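Local coordinates for sporulation-control protein spo0M (Bacillus subtilis, PDB 5CL2), which controls expression of the sporulation regulator gene spo0A and is required for the cell to pass morphological stage 0 of sporulation, at residues 49-54 and 66-71; 106-111 and 124-129. All coordinates share one frame; numbering follows the deposited sequence.

From the N terminus, the chain runs up strand 40-57 and turns back along strand 60-79; interaction 1 closes this hairpin, with 11 residues between its segments. Strand 84-92, part of a second sheet, follows before strands 106-114 and 120-128 form the next hairpin, closed by interaction 2. The two contacts neither nest nor cross but follow in series, their centres about 9 Å apart. In space they are neighbours, because strand 106-114 lies beside strand 40-57 in one mixed sheet: Ser50 N lies 2.9 Å from Ala107 O, a probable hydrogen bond, and CD1 of Leu49 packs against Val106, Val108 and Ile126.

Interaction 1 of 2, residues 49-54 and 66-71; sequences LSTRYV and ATIHSF
The Tyr53 ring meets Ala66 at its edge, near the ring plane, where CD1 lies 3.9 Å from Ala66 CB; elsewhere the side chain of Tyr53 rests on Pro164 and Lys64. This contact belongs to the antiparallel hairpin of strands 40-57 and 60-79, whose regular pairing is interrupted by a classic beta bulge. Thr51 and Ala66 are a hydrogen-bonded pair joined by two N-H...O bonds, and Ser50 faces Thr67 as a non-hydrogen-bonded pair. One step further the register slips, and Ile68 and His69 together face Leu49. Strand 60-79 turns a corner at Ile68, whose side chain is brought over Leu49 and Thr51. With CG1 anti to the carbonyl carbon (chi1 -64°), Ile68 CG2 meets Leu49 CD2 at 3.7 Å, while CD1 at the end of the other branch reaches Thr51 CG2 at 3.8 Å. Pro98 touches the same isoleucine from a loop. An alanine at this position would lose both branches and is likely to open a gap beside Leu49 CD2 and Thr51 CG2. The methyl of Thr51 is turned to this apolar group, and its OG1 is hydrogen-bonded to the backbone O of Glu105. Leu49 N donates an almost straight bond of 2.8 Å to His69 O. At the bulge itself Leu49 O is gripped twice from the same face of its carbonyl plane, by Ile68 N at 2.6 Å and by His69 N at 3.3 Å.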
ATOM      1  N   LEU A  49      11.993   8.888   6.735  1.00 48.79           N
ATOM      2  CA  LEU A  49      12.398   8.864   5.335  1.00 46.32           C
ATOM      3  C   LEU A  49      11.266   9.538   4.564  1.00 44.70           C
ATOM      4  O   LEU A  49      10.106   9.184   4.721  1.00 45.01           O
ATOM      5  CB  LEU A  49      12.650   7.431   4.858  1.00 44.74           C
ATOM      6  CG  LEU A  49      13.350   7.218   3.512  1.00 50.05           C
ATOM      7  CD1 LEU A  49      14.861   7.497   3.595  1.00 44.57           C
ATOM      8  CD2 LEU A  49      13.083   5.819   2.985  1.00 45.29           C
ATOM      9  N   SER A  50      11.590  10.556   3.781  1.00 43.40           N
ATOM     10  CA  SER A  50      10.537  11.283   3.099  1.00 46.62           C
ATOM     11  C   SER A  50      10.918  11.745   1.710  1.00 47.79           C
ATOM     12  O   SER A  50      12.089  11.776   1.321  1.00 42.85           O
ATOM     13  CB  SER A  50      10.103  12.496   3.898  1.00 51.60           C
ATOM     14  OG  SER A  50      11.179  13.397   3.981  1.00 55.00           O
ATOM     15  N   THR A  51       9.891  12.076   0.946  1.00 47.33           N
ATOM     16  CA  THR A  51      10.117  12.618  -0.374  1.00 51.13           C
ATOM     17  C   THR A  51       8.988  13.602  -0.620  1.00 48.94           C
ATOM     18  O   THR A  51       8.300  13.980   0.342  1.00 49.08           O
ATOM     19  CB  THR A  51      10.196  11.509  -1.451  1.00 47.69           C
ATOM     20  OG1 THR A  51      10.664  12.080  -2.675  1.00 51.71           O
ATOM     21  CG2 THR A  51       8.862  10.801  -1.641  1.00 48.14           C
ATOM     22  N   ARG A  52       8.870  14.094  -1.855  1.00 40.09           N
ATOM     23  CA  ARG A  52       7.774  14.969  -2.243  1.00 44.69           C
ATOM     24  C   ARG A  52       7.127  14.433  -3.523  1.00 50.15           C
ATOM     25  O   ARG A  52       7.766  13.743  -4.314  1.00 48.61           O
ATOM     26  CB  ARG A  52       8.258  16.394  -2.494  1.00 51.19           C
ATOM     27  CG  ARG A  52       9.479  16.794  -1.725  1.00 60.96           C
ATOM     28  CD  ARG A  52      10.087  18.042  -2.333  1.00 69.14           C
ATOM     29  NE  ARG A  52      10.442  17.845  -3.735  1.00 70.92           N
ATOM     30  CZ  ARG A  52      11.295  18.616  -4.405  1.00 76.63           C
ATOM     31  NH1 ARG A  52      11.878  19.652  -3.805  1.00 71.41           N
ATOM     32  NH2 ARG A  52      11.555  18.360  -5.682  1.00 74.19           N
ATOM     33  N   TYR A  53       5.865  14.751  -3.738  1.00 44.80           N
ATOM     34  CA  TYR A  53       5.237  14.337  -4.974  1.00 51.66           C
ATOM     35  C   TYR A  53       4.355  15.439  -5.510  1.00 50.95           C
ATOM     36  O   TYR A  53       3.944  16.336  -4.762  1.00 44.46           O
ATOM     37  CB  TYR A  53       4.458  13.037  -4.791  1.00 47.61           C
ATOM     38  CG  TYR A  53       3.215  13.105  -3.934  1.00 48.72           C
ATOM     39  CD1 TYR A  53       3.285  13.029  -2.545  1.00 46.46           C
ATOM     40  CD2 TYR A  53       1.961  13.205  -4.523  1.00 49.75           C
ATOM     41  CE1 TYR A  53       2.123  13.068  -1.769  1.00 51.12           C
ATOM     42  CE2 TYR A  53       0.805  13.236  -3.772  1.00 47.45           C
ATOM     43  CZ  TYR A  53       0.877  13.163  -2.407  1.00 52.08           C
ATOM     44  OH  TYR A  53      -0.308  13.202  -1.702  1.00 51.75           O
ATOM     45  N   VAL A  54       4.086  15.377  -6.815  1.00 53.51           N
ATOM     46  CA  VAL A  54       3.371  16.462  -7.479  1.00 50.77           C
ATOM     47  C   VAL A  54       1.885  16.163  -7.506  1.00 51.01           C
ATOM     48  O   VAL A  54       1.454  15.031  -7.756  1.00 51.37           O
ATOM     49  CB  VAL A  54       3.869  16.702  -8.918  1.00 54.19           C
ATOM     50  CG1 VAL A  54       3.169  17.922  -9.524  1.00 55.42           C
ATOM     51  CG2 VAL A  54       5.357  16.926  -8.930  1.00 52.61           C
ATOM     52  N   ALA A  66       5.809  13.816   1.795  1.00 49.19           N
ATOM     53  CA  ALA A  66       5.261  12.481   2.054  1.00 51.75           C
ATOM     54  C   ALA A  66       6.237  11.616   2.822  1.00 46.45           C
ATOM     55  O   ALA A  66       7.424  11.566   2.476  1.00 48.22           O
ATOM     56  CB  ALA A  66       4.890  11.799   0.750  1.00 44.91           C
ATOM     57  N   THR A  67       5.728  10.900   3.820  1.00 45.77           N
ATOM     58  CA  THR A  67       6.573  10.061   4.659  1.00 48.25           C
ATOM     59  C   THR A  67       6.651   8.639   4.129  1.00 45.02           C
ATOM     60  O   THR A  67       5.645   7.942   4.060  1.00 49.84           O
ATOM     61  CB  THR A  67       6.050  10.070   6.115  1.00 54.08           C
ATOM     62  OG1 THR A  67       6.095  11.413   6.618  1.00 49.92           O
ATOM     63  CG2 THR A  67       6.883   9.176   7.008  1.00 53.20           C
ATOM     64  N   ILE A  68       7.848   8.207   3.748  1.00 43.90           N
ATOM     65  CA  ILE A  68       8.066   6.857   3.217  1.00 42.03           C
ATOM     66  C   ILE A  68       8.198   5.813   4.323  1.00 49.84           C
ATOM     67  O   ILE A  68       7.737   4.657   4.205  1.00 45.96           O
ATOM     68  CB  ILE A  68       9.325   6.817   2.345  1.00 43.95           C
ATOM     69  CG1 ILE A  68       9.152   7.700   1.117  1.00 46.96           C
ATOM     70  CG2 ILE A  68       9.624   5.424   1.881  1.00 45.11           C
ATOM     71  CD1 ILE A  68      10.458   7.968   0.387  1.00 49.00           C
ATOM     72  N   HIS A  69       8.894   6.202   5.385  1.00 45.81           N
ATOM     73  CA  HIS A  69       9.111   5.307   6.513  1.00 43.41           C
ATOM     74  C   HIS A  69       9.351   6.118   7.755  1.00 46.97           C
ATOM     75  O   HIS A  69       9.906   7.219   7.688  1.00 48.37           O
ATOM     76  CB  HIS A  69      10.282   4.385   6.242  1.00 42.74           C
ATOM     77  CG  HIS A  69      10.572   3.425   7.353  1.00 43.47           C
ATOM     78  ND1 HIS A  69       9.656   2.468   7.745  1.00 48.78           N
ATOM     79  CD2 HIS A  69      11.659   3.249   8.110  1.00 48.77           C
ATOM     80  CE1 HIS A  69      10.185   1.743   8.717  1.00 46.65           C
ATOM     81  NE2 HIS A  69      11.401   2.200   8.967  1.00 53.15           N
ATOM     82  N   SER A  70       8.956   5.584   8.898  1.00 51.07           N
ATOM     83  CA  SER A  70       9.143   6.298  10.147  1.00 47.04           C
ATOM     84  C   SER A  70       9.372   5.272  11.243  1.00 48.14           C
ATOM     85  O   SER A  70       8.777   4.207  11.197  1.00 46.30           O
ATOM     86  CB  SER A  70       7.927   7.180  10.430  1.00 47.94           C
ATOM     87  OG  SER A  70       8.071   7.863  11.647  1.00 59.44           O
ATOM     88  N   PHE A  71      10.288   5.554  12.175  1.00 46.94           N
ATOM     89  CA  PHE A  71      10.496   4.709  13.351  1.00 46.82           C
ATOM     90  C   PHE A  71      11.194   5.473  14.490  1.00 48.05           C
ATOM     91  O   PHE A  71      11.818   6.513  14.263  1.00 43.43           O
ATOM     92  CB  PHE A  71      11.306   3.459  12.984  1.00 46.68           C
ATOM     93  CG  PHE A  71      12.766   3.716  12.817  1.00 46.90           C
ATOM     94  CD1 PHE A  71      13.246   4.302  11.661  1.00 47.37           C
ATOM     95  CD2 PHE A  71      13.662   3.381  13.825  1.00 48.84           C
ATOM     96  CE1 PHE A  71      14.607   4.548  11.509  1.00 54.31           C
ATOM     97  CE2 PHE A  71      15.019   3.617  13.683  1.00 47.94           C
ATOM     98  CZ  PHE A  71      15.495   4.212  12.526  1.00 48.54           C
TER

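Interaction 2 of 2, residues 106-111 and 124-129; sequences VAVVTD and DRIFVE. With NA (sodium ion), chain C.
Val106 and Ile126 meet through their CG1 atoms, 3.6 Å apart, and Ile126 CD1 lies almost as near to the same valine methyl. The other valine branch, CG2, touches Val128 CG2 at 3.9 Å, the two side chains crossing at about a right angle. Ile126 also spans to Val108, CG2 to CG2 at 4.0 Å. With its CG1 between the backbone N and the carbonyl carbon (chi1 61°), that branch meets Val106 while CG2 lies against Val108. Leu93 and Leu16, the latter on strand 11-16 of the other sheet, add further apolar contacts to Ile126, consistent with a place in the core between the two sheets.

The backbones behind these side chains pair as antiparallel strands. Val108 and Asp124 form a hydrogen-bonded pair: Asp124 N donates to Val108 O at 2.8 Å and Val108 N donates back to Asp124 O. Ile126 N donates to Val106 O.

The two bonds to Val108 hold the Asp124 backbone in the sheet, and from there its carboxylate binds a sodium ion through both oxygens, OD1 at 2.5 Å and OD2 at 2.3 Å. A water, Asp122 and the backbone O of Thr14 are the other ligands. The arrangement is a beta hairpin in a two-sheet region whose sequence family belongs to an arrestin-N-like clan, consistent with an arrestin-like fold, with a bidentate aspartate on one strand completing a sodium site shared with strand 11-16.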
ATOM      1  N   VAL A 106      15.000  12.350  -1.880  1.00 53.86           N
ATOM      2  CA  VAL A 106      14.715  11.508  -0.724  1.00 51.13           C
ATOM      3  C   VAL A 106      15.603  11.961   0.429  1.00 55.41           C
ATOM      4  O   VAL A 106      16.826  12.053   0.297  1.00 56.00           O
ATOM      5  CB  VAL A 106      14.982  10.029  -0.995  1.00 51.17           C
ATOM      6  CG1 VAL A 106      14.800   9.231   0.286  1.00 45.99           C
ATOM      7  CG2 VAL A 106      14.063   9.514  -2.084  1.00 51.32           C
ATOM      8  N   ALA A 107      14.980  12.260   1.556  1.00 51.64           N
ATOM      9  CA  ALA A 107      15.702  12.756   2.697  1.00 56.05           C
ATOM     10  C   ALA A 107      15.435  11.913   3.944  1.00 51.01           C
ATOM     11  O   ALA A 107      14.322  11.444   4.148  1.00 50.77           O
ATOM     12  CB  ALA A 107      15.338  14.220   2.942  1.00 56.07           C
ATOM     13  N   VAL A 108      16.473  11.731   4.756  1.00 50.27           N
ATOM     14  CA  VAL A 108      16.361  11.219   6.126  1.00 49.68           C
ATOM     15  C   VAL A 108      16.282  12.401   7.097  1.00 48.08           C
ATOM     16  O   VAL A 108      17.167  13.244   7.151  1.00 47.97           O
ATOM     17  CB  VAL A 108      17.543  10.311   6.496  1.00 49.38           C
ATOM     18  CG1 VAL A 108      17.497   9.952   7.960  1.00 43.67           C
ATOM     19  CG2 VAL A 108      17.546   9.054   5.601  1.00 45.88           C
ATOM     20  N   VAL A 109      15.173  12.497   7.809  1.00 44.51           N
ATOM     21  CA  VAL A 109      14.921  13.602   8.711  1.00 41.45           C
ATOM     22  C   VAL A 109      14.942  13.115  10.144  1.00 47.20           C
ATOM     23  O   VAL A 109      14.256  12.162  10.489  1.00 47.73           O
ATOM     24  CB  VAL A 109      13.565  14.255   8.414  1.00 50.05           C
ATOM     25  CG1 VAL A 109      13.224  15.309   9.445  1.00 44.28           C
ATOM     26  CG2 VAL A 109      13.542  14.826   6.994  1.00 51.27           C
ATOM     27  N   THR A 110      15.754  13.769  10.967  1.00 48.67           N
ATOM     28  CA  THR A 110      15.840  13.473  12.379  1.00 45.58           C
ATOM     29  C   THR A 110      14.967  14.463  13.121  1.00 47.67           C
ATOM     30  O   THR A 110      15.068  15.669  12.915  1.00 52.69           O
ATOM     31  CB  THR A 110      17.288  13.553  12.884  1.00 45.98           C
ATOM     32  OG1 THR A 110      18.099  12.628  12.146  1.00 44.10           O
ATOM     33  CG2 THR A 110      17.369  13.216  14.386  1.00 41.87           C
ATOM     34  N   ASP A 111      14.079  13.927  13.946  1.00 50.79           N
ATOM     35  CA  ASP A 111      13.213  14.704  14.820  1.00 50.39           C
ATOM     36  C   ASP A 111      13.570  14.406  16.287  1.00 51.24           C
ATOM     37  O   ASP A 111      13.303  13.318  16.789  1.00 50.51           O
ATOM     38  CB  ASP A 111      11.741  14.359  14.498  1.00 53.55           C
ATOM     39  CG  ASP A 111      10.743  14.990  15.456  1.00 58.86           C
ATOM     40  OD1 ASP A 111      11.011  16.088  16.015  1.00 62.68           O
ATOM     41  OD2 ASP A 111       9.651  14.396  15.612  1.00 58.50           O
ATOM     42  N   ASP A 124      19.320  14.872   6.245  1.00 47.85           N
ATOM     43  CA  ASP A 124      20.381  14.244   5.467  1.00 50.69           C
ATOM     44  C   ASP A 124      19.780  13.692   4.169  1.00 55.24           C
ATOM     45  O   ASP A 124      19.040  12.723   4.160  1.00 58.09           O
ATOM     46  CB  ASP A 124      21.030  13.101   6.254  1.00 49.55           C
ATOM     47  CG  ASP A 124      21.803  13.589   7.488  1.00 53.79           C
ATOM     48  OD1 ASP A 124      21.155  13.712   8.558  1.00 49.34           O
ATOM     49  OD2 ASP A 124      23.031  13.863   7.385  1.00 52.15           O
ATOM     50  N   ARG A 125      20.121  14.288   3.054  1.00 54.09           N
ATOM     51  CA  ARG A 125      19.714  13.736   1.791  1.00 60.28           C
ATOM     52  C   ARG A 125      20.350  12.381   1.545  1.00 58.28           C
ATOM     53  O   ARG A 125      21.497  12.155   1.919  1.00 57.43           O
ATOM     54  CB  ARG A 125      20.053  14.710   0.700  1.00 63.42           C
ATOM     55  CG  ARG A 125      19.476  16.078   0.970  1.00 63.45           C
ATOM     56  CD  ARG A 125      20.503  17.024   0.427  1.00 74.54           C
ATOM     57  NE  ARG A 125      20.765  16.587  -0.946  1.00 82.72           N
ATOM     58  CZ  ARG A 125      21.204  17.378  -1.918  1.00 80.98           C
ATOM     59  NH1 ARG A 125      21.520  18.631  -1.639  1.00 78.97           N
ATOM     60  NH2 ARG A 125      21.406  16.902  -3.146  1.00 71.63           N
ATOM     61  N   ILE A 126      19.605  11.478   0.915  1.00 59.60           N
ATOM     62  CA  ILE A 126      20.224  10.275   0.379  1.00 59.95           C
ATOM     63  C   ILE A 126      19.931  10.097  -1.104  1.00 62.82           C
ATOM     64  O   ILE A 126      18.895  10.531  -1.625  1.00 63.87           O
ATOM     65  CB  ILE A 126      19.788   9.018   1.147  1.00 58.99           C
ATOM     66  CG1 ILE A 126      18.290   8.795   1.051  1.00 57.83           C
ATOM     67  CG2 ILE A 126      20.147   9.148   2.599  1.00 61.99           C
ATOM     68  CD1 ILE A 126      17.885   7.378   1.432  1.00 58.60           C
ATOM     69  N   PHE A 127      20.900   9.537  -1.811  1.00 63.81           N
ATOM     70  CA  PHE A 127      20.678   9.249  -3.206  1.00 62.43           C
ATOM     71  C   PHE A 127      20.186   7.812  -3.239  1.00 61.05           C
ATOM     72  O   PHE A 127      20.820   6.922  -2.662  1.00 58.88           O
ATOM     73  CB  PHE A 127      21.949   9.458  -4.033  1.00 65.07           C
ATOM     74  CG  PHE A 127      22.473  10.877  -3.981  1.00 70.47           C
ATOM     75  CD1 PHE A 127      21.909  11.873  -4.763  1.00 71.18           C
ATOM     76  CD2 PHE A 127      23.533  11.212  -3.148  1.00 71.57           C
ATOM     77  CE1 PHE A 127      22.381  13.171  -4.708  1.00 68.75           C
ATOM     78  CE2 PHE A 127      24.015  12.512  -3.091  1.00 74.78           C
ATOM     79  CZ  PHE A 127      23.440  13.492  -3.876  1.00 72.04           C
ATOM     80  N   VAL A 128      19.039   7.597  -3.883  1.00 60.15           N
ATOM     81  CA  VAL A 128      18.468   6.259  -4.009  1.00 57.29           C
ATOM     82  C   VAL A 128      18.637   5.754  -5.426  1.00 57.78           C
ATOM     83  O   VAL A 128      18.017   6.268  -6.355  1.00 56.14           O
ATOM     84  CB  VAL A 128      16.989   6.239  -3.650  1.00 54.73           C
ATOM     85  CG1 VAL A 128      16.426   4.848  -3.874  1.00 49.67           C
ATOM     86  CG2 VAL A 128      16.791   6.708  -2.209  1.00 50.52           C
ATOM     87  N   GLU A 129      19.485   4.747  -5.591  1.00 61.73           N
ATOM     88  CA  GLU A 129      19.799   4.237  -6.918  1.00 63.34           C
ATOM     89  C   GLU A 129      18.758   3.288  -7.471  1.00 62.38           C
ATOM     90  O   GLU A 129      18.037   2.647  -6.714  1.00 59.65           O
ATOM     91  CB  GLU A 129      21.148   3.534  -6.909  1.00 68.12           C
ATOM     92  CG  GLU A 129      22.314   4.452  -6.638  1.00 67.99           C
ATOM     93  CD  GLU A 129      23.613   3.698  -6.665  1.00 77.77           C
ATOM     94  OE1 GLU A 129      23.766   2.751  -5.857  1.00 85.89           O
ATOM     95  OE2 GLU A 129      24.474   4.044  -7.499  1.00 79.06           O
TER
HETATM   96 NA    NA C 301      23.137  15.127   9.259  1.00 59.22          NA
HETATM   97  O   HOH W   1      22.821  16.823   8.266  1.00 41.02           O